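Local coordinates for nitroreductase-like family protein (Bacillus cereus, PDB 2I7H) that belongs to the nitroreductase-like flavoproteins, pairs with a second copy of itself and binds flavin mononucleotide in pockets shared between the two subunits, at residues P104-I107 / Q108-E111; F119-N122 / F123-A127; N144-F147 / I148-I151; A68-N71 / S72-E75. All blocks are in the same frame, centred on the assembly; numbering follows the deposited sequence.

Contact 1. Residues P104-I107 / Q108-E111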
loop_
_atom_site.group_PDB
_atom_site.type_symbol
_atom_site.label_atom_id
_atom_site.label_comp_id
_atom_site.label_asym_id
_atom_site.label_seq_id
_atom_site.Cartn_x
_atom_site.Cartn_y
_atom_site.Cartn_z
ATOM N N PRO A 104 7.424 18.691 0.182
ATOM C CA PRO A 104 6.890 19.662 1.144
ATOM C C PRO A 104 5.364 19.868 1.084
ATOM O O PRO A 104 4.772 20.369 2.030
ATOM C CB PRO A 104 7.663 20.965 0.828
ATOM C CG PRO A 104 8.249 20.758 -0.544
ATOM C CD PRO A 104 8.327 19.285 -0.822
ATOM N N ARG A 105 4.739 19.424 0.002
ATOM C CA ARG A 105 3.329 19.594 -0.222
ATOM C C ARG A 105 2.574 18.336 0.157
ATOM O O ARG A 105 2.963 17.233 -0.212
ATOM C CB ARG A 105 3.083 19.926 -1.702
ATOM C CG ARG A 105 3.700 21.256 -2.194
ATOM C CD ARG A 105 3.772 21.282 -3.724
ATOM N NE ARG A 105 4.625 20.181 -4.202
ATOM C CZ ARG A 105 4.930 19.947 -5.470
ATOM N NH1 ARG A 105 4.432 20.720 -6.427
ATOM N NH2 ARG A 105 5.769 18.959 -5.777
ATOM N N GLN A 106 1.469 18.516 0.867
ATOM C CA GLN A 106 0.655 17.440 1.411
ATOM C C GLN A 106 0.225 16.415 0.371
ATOM O O GLN A 106 0.489 15.232 0.513
ATOM C CB GLN A 106 -0.588 18.085 2.045
ATOM C CG GLN A 106 -1.639 17.157 2.551
ATOM C CD GLN A 106 -2.830 17.903 3.106
ATOM O OE1 GLN A 106 -3.319 18.902 2.504
ATOM N NE2 GLN A 106 -3.289 17.466 4.279
ATOM N N ILE A 107 -0.453 16.864 -0.670
ATOM C CA ILE A 107 -1.043 15.957 -1.648
ATOM C C ILE A 107 0.037 15.103 -2.329
ATOM O O ILE A 107 -0.097 13.894 -2.438
ATOM C CB ILE A 107 -1.950 16.738 -2.657
ATOM C CG1 ILE A 107 -3.197 17.313 -1.923
ATOM C CG2 ILE A 107 -2.325 15.846 -3.887
ATOM C CD1 ILE A 107 -4.090 18.351 -2.791
ATOM N N GLN A 108 1.126 15.731 -2.756
ATOM C CA GLN A 108 2.196 14.997 -3.433
ATOM C C GLN A 108 2.918 14.066 -2.487
ATOM O O GLN A 108 3.301 12.979 -2.877
ATOM C CB GLN A 108 3.183 15.960 -4.115
ATOM C CG GLN A 108 2.669 16.584 -5.391
ATOM C CD GLN A 108 1.890 17.870 -5.182
ATOM O OE1 GLN A 108 1.527 18.244 -4.088
ATOM N NE2 GLN A 108 1.656 18.575 -6.271
ATOM N N ARG A 109 3.121 14.492 -1.239
ATOM C CA ARG A 109 3.778 13.623 -0.249
ATOM C C ARG A 109 2.895 12.417 0.100
ATOM O O ARG A 109 3.388 11.302 0.253
ATOM C CB ARG A 109 4.152 14.438 1.008
ATOM C CG ARG A 109 4.805 13.684 2.112
ATOM C CD ARG A 109 3.856 12.759 2.949
ATOM N NE ARG A 109 2.675 13.478 3.441
ATOM C CZ ARG A 109 2.755 14.486 4.300
ATOM N NH1 ARG A 109 3.961 14.834 4.736
ATOM N NH2 ARG A 109 1.653 15.135 4.700
ATOM N N ASP A 110 1.599 12.665 0.303
ATOM C CA ASP A 110 0.647 11.609 0.589
ATOM C C ASP A 110 0.581 10.615 -0.554
ATOM O O ASP A 110 0.608 9.414 -0.329
ATOM C CB ASP A 110 -0.754 12.196 0.865
ATOM C CG ASP A 110 -0.854 12.860 2.232
ATOM O OD1 ASP A 110 0.114 12.809 3.039
ATOM O OD2 ASP A 110 -1.885 13.490 2.470
ATOM N N GLU A 111 0.458 11.116 -1.779
ATOM C CA GLU A 111 0.551 10.281 -2.986
ATOM C C GLU A 111 1.837 9.448 -3.031
ATOM O O GLU A 111 1.805 8.269 -3.305
ATOM C CB GLU A 111 0.455 11.148 -4.262
ATOM C CG GLU A 111 -0.954 11.497 -4.633
ATOM C CD GLU A 111 -1.071 12.627 -5.670
ATOM O OE1 GLU A 111 -0.078 13.222 -6.090
ATOM O OE2 GLU A 111 -2.203 12.963 -6.032
HETATM O O HOH W 1 -2.442 14.544 4.775
#
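The guanidinium of Arg105 lies flat over the side-chain amide of Gln108, the two planes only 9° apart, in an offset stack with Gln108 NE2 3.5 Å from Arg105 NH1. The chains come together because Gln108 bends at chi2 (88°), folding its amide back toward the start of the helix, while Arg105 bends at chi3. Gln108 OE1 ends 3.3 Å from Arg105 CB. This is stacking rather than hydrogen bonding; the charge of Arg105 is met by a salt bridge to Asp103, just upstream. Arg105 is also the N-cap residue, and its O takes the first helical bond from Arg109 N at 2.9 Å.

On another side of this turn, Gln106 and Asp110 are joined through a water that accepts from Gln106 NE2 and donates to Asp110 OD2 (2.6 Å). Asp110 OD1 forms a salt bridge with Arg109 NE at 2.7 Å, the nitrogen arriving on the anti side of the carboxylate, 31° out of its plane. Asp110 OD2 also bonds Tyr143 of the second subunit. Ile107 CG2 runs beside Glu111, 3.6 Å from its OE2, an oxygen that bonds Ser138 of the second subunit; Glu111 OE1 pairs with Arg49, and the residue touches flavin mononucleotide. The salt bridge from Arg109, the water and Tyr143 of the second subunit would probably favour a charged Asp110.

Contact 2. Residues F119-N122 / F123-A127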
loop_
_atom_site.group_PDB
_atom_site.type_symbol
_atom_site.label_atom_id
_atom_site.label_comp_id
_atom_site.label_asym_id
_atom_site.label_seq_id
_atom_site.Cartn_x
_atom_site.Cartn_y
_atom_site.Cartn_z
ATOM N N PHE A 119 4.162 -0.371 -3.204
ATOM C CA PHE A 119 5.421 -1.049 -3.545
ATOM C C PHE A 119 5.830 -2.064 -2.477
ATOM O O PHE A 119 6.187 -3.198 -2.806
ATOM C CB PHE A 119 6.502 0.023 -3.793
ATOM C CG PHE A 119 7.918 -0.483 -3.821
ATOM C CD1 PHE A 119 8.458 -1.031 -4.979
ATOM C CD2 PHE A 119 8.745 -0.304 -2.712
ATOM C CE1 PHE A 119 9.733 -1.458 -4.993
ATOM C CE2 PHE A 119 10.018 -0.733 -2.714
ATOM C CZ PHE A 119 10.537 -1.327 -3.848
HETATM N N MSE A 120 5.721 -1.690 -1.200
HETATM C CA MSE A 120 6.123 -2.578 -0.098
HETATM C C MSE A 120 5.198 -3.756 0.071
HETATM O O MSE A 120 5.656 -4.869 0.324
HETATM C CB MSE A 120 6.262 -1.825 1.237
HETATM C CG MSE A 120 7.442 -0.878 1.254
HETATM SE SE MSE A 120 7.643 0.212 2.877
HETATM C CE MSE A 120 8.250 -1.142 4.085
ATOM N N GLN A 121 3.903 -3.495 -0.057
ATOM C CA GLN A 121 2.910 -4.537 -0.033
ATOM C C GLN A 121 3.068 -5.504 -1.218
ATOM O O GLN A 121 3.024 -6.712 -1.022
ATOM C CB GLN A 121 1.495 -3.957 0.022
ATOM C CG GLN A 121 0.393 -5.014 -0.125
ATOM C CD GLN A 121 0.315 -6.013 1.010
ATOM O OE1 GLN A 121 -0.582 -6.870 1.025
ATOM N NE2 GLN A 121 1.241 -5.938 1.951
ATOM N N ASN A 122 3.282 -4.958 -2.425
ATOM C CA ASN A 122 3.636 -5.772 -3.588
ATOM C C ASN A 122 4.789 -6.690 -3.251
ATOM O O ASN A 122 4.741 -7.882 -3.517
ATOM C CB ASN A 122 4.124 -4.895 -4.733
ATOM C CG ASN A 122 3.017 -4.302 -5.554
ATOM O OD1 ASN A 122 1.845 -4.668 -5.459
ATOM N ND2 ASN A 122 3.404 -3.370 -6.404
ATOM N N PHE A 123 5.851 -6.100 -2.697
ATOM C CA PHE A 123 7.059 -6.839 -2.377
ATOM C C PHE A 123 6.755 -7.980 -1.411
ATOM O O PHE A 123 7.264 -9.083 -1.581
ATOM C CB PHE A 123 8.125 -5.950 -1.741
ATOM C CG PHE A 123 9.323 -6.719 -1.337
ATOM C CD1 PHE A 123 10.331 -7.032 -2.286
ATOM C CD2 PHE A 123 9.424 -7.228 -0.054
ATOM C CE1 PHE A 123 11.410 -7.789 -1.902
ATOM C CE2 PHE A 123 10.505 -7.987 0.324
ATOM C CZ PHE A 123 11.495 -8.275 -0.582
ATOM N N GLN A 124 5.935 -7.695 -0.402
ATOM C CA GLN A 124 5.605 -8.685 0.627
ATOM C C GLN A 124 4.864 -9.874 0.016
ATOM O O GLN A 124 5.135 -11.017 0.374
ATOM C CB GLN A 124 4.792 -8.048 1.743
ATOM C CG GLN A 124 5.572 -7.123 2.710
ATOM C CD GLN A 124 4.715 -6.869 3.981
ATOM O OE1 GLN A 124 3.524 -6.597 3.875
ATOM N NE2 GLN A 124 5.299 -7.014 5.152
ATOM N N LEU A 125 3.980 -9.584 -0.944
ATOM C CA LEU A 125 3.221 -10.591 -1.683
ATOM C C LEU A 125 4.112 -11.433 -2.593
ATOM O O LEU A 125 4.096 -12.654 -2.545
ATOM C CB LEU A 125 2.097 -9.911 -2.496
ATOM C CG LEU A 125 1.000 -9.268 -1.663
ATOM C CD1 LEU A 125 -0.062 -8.562 -2.543
ATOM C CD2 LEU A 125 0.388 -10.305 -0.724
ATOM N N LEU A 126 4.901 -10.751 -3.407
ATOM C CA LEU A 126 5.943 -11.363 -4.222
ATOM C C LEU A 126 6.882 -12.280 -3.439
ATOM O O LEU A 126 7.193 -13.388 -3.889
ATOM C CB LEU A 126 6.730 -10.266 -4.958
ATOM C CG LEU A 126 5.910 -9.513 -6.016
ATOM C CD1 LEU A 126 6.477 -8.159 -6.352
ATOM C CD2 LEU A 126 5.759 -10.333 -7.298
ATOM N N ALA A 127 7.335 -11.812 -2.277
ATOM C CA ALA A 127 8.225 -12.595 -1.436
ATOM C C ALA A 127 7.502 -13.829 -0.887
ATOM O O ALA A 127 8.034 -14.930 -0.924
ATOM C CB ALA A 127 8.849 -11.706 -0.295
#
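Gln121 can be followed outward from CB, where CG stands anti to the backbone N (chi1 173°) and the chain then bends at chi2 (66°). That bend turns the amide forward along the helix, toward Gln124 and Leu125. At the tip, NE2 comes 3.1 Å from Gln124 OE1, the two side chains crossing at about a right angle with their amide planes 63° apart. The other branch, OE1, lies 3.9 Å from Leu125 CG and also receives a weak hydrogen bond from Asn122 ND2 of the second subunit. One amide thus meets a polar neighbour three residues on and an apolar one four residues on.

Leu125 CG also packs 3.3 Å from Gln121 O, the carbonyl that accepts the helical bond from Leu125 N. One residue further round, Leu126 CD1 lies 3.3 Å from Asn122 O, and Leu126 N donates to that same oxygen in a nearly straight bond. Asn122 ND2 is held by Ala40 O at the end of helix 30-40.

Every residue here is buried in helix 106-129, the long central helix of the nitroreductase fold. Phe119 and Phe123 face helix 30-40, with Phe119 also stacked on Trp52; Met120 and Gln124 lean on strands 132-137 and 157-167, and Gln121 and Leu125 meet the second subunit, so the helix is wedged between sheet, helix and dimer partner.

Contact 3. Residues N144-F147 / I148-I151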
loop_
_atom_site.group_PDB
_atom_site.type_symbol
_atom_site.label_atom_id
_atom_site.label_comp_id
_atom_site.label_asym_id
_atom_site.label_seq_id
_atom_site.Cartn_x
_atom_site.Cartn_y
_atom_site.Cartn_z
ATOM N N ASN A 144 13.743 8.824 14.159
ATOM C CA ASN A 144 14.858 9.314 14.957
ATOM C C ASN A 144 15.933 9.928 14.053
ATOM O O ASN A 144 16.515 9.229 13.225
ATOM C CB ASN A 144 15.415 8.166 15.810
ATOM C CG ASN A 144 16.370 8.645 16.865
ATOM O OD1 ASN A 144 17.157 9.546 16.632
ATOM N ND2 ASN A 144 16.320 8.029 18.035
ATOM N N PRO A 145 16.168 11.250 14.178
ATOM C CA PRO A 145 17.119 11.918 13.291
ATOM C C PRO A 145 18.544 11.370 13.420
ATOM O O PRO A 145 19.325 11.445 12.460
ATOM C CB PRO A 145 17.024 13.403 13.709
ATOM C CG PRO A 145 16.415 13.402 15.048
ATOM C CD PRO A 145 15.527 12.190 15.106
ATOM N N LEU A 146 18.852 10.799 14.591
ATOM C CA LEU A 146 20.113 10.108 14.823
ATOM C C LEU A 146 20.272 8.836 13.984
ATOM O O LEU A 146 21.355 8.577 13.466
ATOM C CB LEU A 146 20.315 9.796 16.316
ATOM C CG LEU A 146 20.694 10.946 17.265
ATOM C CD1 LEU A 146 20.630 10.495 18.721
ATOM C CD2 LEU A 146 22.046 11.578 16.924
ATOM N N PHE A 147 19.204 8.053 13.862
ATOM C CA PHE A 147 19.208 6.865 13.022
ATOM C C PHE A 147 19.256 7.233 11.528
ATOM O O PHE A 147 20.003 6.630 10.747
ATOM C CB PHE A 147 17.993 5.974 13.354
ATOM C CG PHE A 147 17.863 4.775 12.466
ATOM C CD1 PHE A 147 16.789 4.664 11.579
ATOM C CD2 PHE A 147 18.847 3.778 12.467
ATOM C CE1 PHE A 147 16.682 3.574 10.733
ATOM C CE2 PHE A 147 18.745 2.685 11.627
ATOM C CZ PHE A 147 17.650 2.585 10.750
ATOM N N ILE A 148 18.465 8.235 11.154
ATOM C CA ILE A 148 18.324 8.666 9.764
ATOM C C ILE A 148 19.653 9.157 9.178
ATOM O O ILE A 148 20.008 8.806 8.048
ATOM C CB ILE A 148 17.224 9.750 9.629
ATOM C CG1 ILE A 148 15.860 9.182 10.056
ATOM C CG2 ILE A 148 17.160 10.284 8.200
ATOM C CD1 ILE A 148 14.816 10.238 10.549
ATOM N N GLU A 149 20.369 9.974 9.954
ATOM C CA GLU A 149 21.707 10.454 9.598
ATOM C C GLU A 149 22.696 9.288 9.696
ATOM O O GLU A 149 23.537 9.106 8.827
ATOM C CB GLU A 149 22.092 11.659 10.489
ATOM C CG GLU A 149 23.518 11.724 10.964
ATOM C CD GLU A 149 23.685 11.487 12.495
ATOM O OE1 GLU A 149 24.235 10.415 12.901
ATOM O OE2 GLU A 149 23.291 12.388 13.291
ATOM N N GLY A 150 22.543 8.482 10.747
ATOM C CA GLY A 150 23.327 7.267 10.959
ATOM C C GLY A 150 23.373 6.276 9.804
ATOM O O GLY A 150 24.389 5.620 9.615
ATOM N N ILE A 151 22.281 6.154 9.035
ATOM C CA ILE A 151 22.295 5.290 7.835
ATOM C C ILE A 151 22.523 6.068 6.527
ATOM O O ILE A 151 22.340 5.513 5.440
ATOM C CB ILE A 151 21.044 4.367 7.700
ATOM C CG1 ILE A 151 19.741 5.186 7.582
ATOM C CG2 ILE A 151 20.993 3.329 8.810
ATOM C CD1 ILE A 151 18.500 4.352 7.251
#
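The Phe147 ring is met obliquely by Ile151: CG2 reaches Phe147 CE2 at 3.7 Å, and Ile151 CD1 lies 4.0 Å from CZ of the same ring. Both branches touch because CG1 of Ile151 stands between its backbone N and carbonyl carbon (chi1 61°), leaving CG2 and CD1 directed at the aromatic. The Asn144 amide, the other flat group, serves the backbone: its OD1 accepts from Leu146 N at 2.9 Å, the donor tilted 19° from the carbonyl plane.

Asn144 O takes the bond from Ile148 N at 3.0 Å, with Ile148 CG1 pressed 3.2 Å from that oxygen. On the solvent side, Leu146 and Glu149 run alongside each other, Leu146 CD2 3.9 Å from Glu149 OE2. Ile151 N still bonds Phe147 O, although Ile151 itself has left the helical conformation.

This is a short amphipathic helix, opened by an asparagine N-cap. Phe147 and Ile148, with Ile151 just past its end, pack against strand 157-167 of the nitroreductase fold, and Phe147 and Ile151 also against helix 62-71.

Contact 4. Residues A68-N71 / S72-E75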
loop_
_atom_site.group_PDB
_atom_site.type_symbol
_atom_site.label_atom_id
_atom_site.label_comp_id
_atom_site.label_asym_id
_atom_site.label_seq_id
_atom_site.Cartn_x
_atom_site.Cartn_y
_atom_site.Cartn_z
ATOM N N ALA A 68 24.120 1.882 13.534
ATOM C CA ALA A 68 23.218 3.026 13.397
ATOM C C ALA A 68 22.015 2.943 14.353
ATOM O O ALA A 68 21.670 3.934 15.001
ATOM C CB ALA A 68 22.788 3.212 11.946
ATOM N N VAL A 69 21.419 1.761 14.489
ATOM C CA VAL A 69 20.300 1.593 15.419
ATOM C C VAL A 69 20.718 1.904 16.858
ATOM O O VAL A 69 20.064 2.689 17.553
ATOM C CB VAL A 69 19.664 0.162 15.373
ATOM C CG1 VAL A 69 18.614 0.038 16.468
ATOM C CG2 VAL A 69 19.030 -0.115 14.010
ATOM N N LEU A 70 21.798 1.257 17.301
ATOM C CA LEU A 70 22.245 1.380 18.671
ATOM C C LEU A 70 22.703 2.796 19.038
ATOM O O LEU A 70 22.471 3.248 20.151
ATOM C CB LEU A 70 23.330 0.345 18.968
ATOM C CG LEU A 70 22.861 -1.103 18.907
ATOM C CD1 LEU A 70 23.970 -1.996 19.419
ATOM C CD2 LEU A 70 21.566 -1.328 19.698
ATOM N N ASN A 71 23.413 3.451 18.122
ATOM C CA ASN A 71 23.967 4.786 18.357
ATOM C C ASN A 71 22.868 5.822 18.468
ATOM O O ASN A 71 23.103 6.951 18.902
ATOM C CB ASN A 71 24.947 5.182 17.248
ATOM C CG ASN A 71 26.271 4.469 17.365
ATOM O OD1 ASN A 71 26.628 3.964 18.431
ATOM N ND2 ASN A 71 27.020 4.419 16.265
ATOM N N SER A 72 21.655 5.414 18.064
ATOM C CA SER A 72 20.447 6.264 18.061
ATOM C C SER A 72 19.626 6.190 19.354
ATOM O O SER A 72 18.781 7.043 19.596
ATOM C CB SER A 72 19.547 5.953 16.848
ATOM O OG SER A 72 18.643 4.868 17.080
ATOM N N PHE A 73 19.865 5.159 20.158
ATOM C CA PHE A 73 19.210 4.968 21.439
ATOM C C PHE A 73 19.814 5.838 22.523
ATOM O O PHE A 73 21.027 6.111 22.523
ATOM C CB PHE A 73 19.264 3.496 21.884
ATOM C CG PHE A 73 18.433 2.564 21.039
ATOM C CD1 PHE A 73 18.657 1.182 21.088
ATOM C CD2 PHE A 73 17.447 3.054 20.173
ATOM C CE1 PHE A 73 17.903 0.302 20.301
ATOM C CE2 PHE A 73 16.690 2.187 19.386
ATOM C CZ PHE A 73 16.907 0.814 19.450
ATOM N N THR A 74 18.971 6.264 23.459
ATOM C CA THR A 74 19.477 6.834 24.709
ATOM C C THR A 74 20.203 5.717 25.425
ATOM O O THR A 74 20.082 4.554 25.066
ATOM C CB THR A 74 18.352 7.329 25.618
ATOM O OG1 THR A 74 17.422 6.249 25.826
ATOM C CG2 THR A 74 17.629 8.515 24.956
ATOM N N GLU A 75 20.959 6.068 26.440
ATOM C CA GLU A 75 21.738 5.076 27.115
ATOM C C GLU A 75 20.841 4.036 27.797
ATOM O O GLU A 75 21.222 2.875 27.903
ATOM C CB GLU A 75 22.722 5.757 28.069
ATOM C CG GLU A 75 24.144 5.187 28.013
ATOM C CD GLU A 75 24.634 4.860 26.596
ATOM O OE1 GLU A 75 24.326 5.607 25.627
ATOM O OE2 GLU A 75 25.324 3.836 26.456
#
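Two torsions bring Ser72 and Phe73 back onto the preceding turn. Ser72 chi1 of 86° places OG between its own backbone N and carbonyl carbon, and Phe73 chi1 of -68° sets its ring beside the backbone N, folded over that same turn. Val69 O is the meeting point. Ser72 OG donates to it at 2.6 Å, and Ser72 N donates as well at 3.2 Å, both arriving from the same face of the carbonyl plane; the amide comes from well above that plane. In the conformer described, one of two modelled for Ser72, Val69 O thus accepts two bonds from a single residue.

The Phe73 ring lies with one face over this oxygen, Val69 O standing 3.7 Å above the ring plane over its centre. Val69 and Phe73 run side by side, and Val69 CG1 touches Phe73 CZ at 3.5 Å. Leu70 comes to the ring obliquely, its CD2 4.1 Å from Phe73 CE1. The backbone closes in step, with Phe73 N donating to Leu70 O at 3.2 Å.

Beyond the ring, Arg78 and Arg81 of helix 75-90 pack on Phe73, while Val69 and Ser72 also rest on Phe147 of helix 145-150. The arrangement is a short helix-to-helix connection: i to i+3 bonds follow the helical part of 62-71, and an aromatic folds back over the preceding turn. Thr74 then stands at the N-cap of helix 75-90, its side chain capping a backbone N there while Glu77 OE2 accepts from Thr74 N, consistent with a capping box.

How the contacts relate
Contacts 1 and 2 lie on one helix, 106-129, with centres about 23 Å apart, and both reach the second subunit. Contact 1 is the surface end, where charged and amide groups, water and a flavin-pocket residue meet; contact 2 is buried, its centre about 8 Å from the centre of the chain, and mixes amides with leucines and aromatics. Contacts 3 and 4 have centres about 9 Å apart and touch each other, Phe147 CE2 lying 3.7 Å from Val69 CG2, yet neither touches the second subunit. Contact 3 begins and ends a short, largely surface helix, whereas contact 4 is a mostly buried connection between two helices.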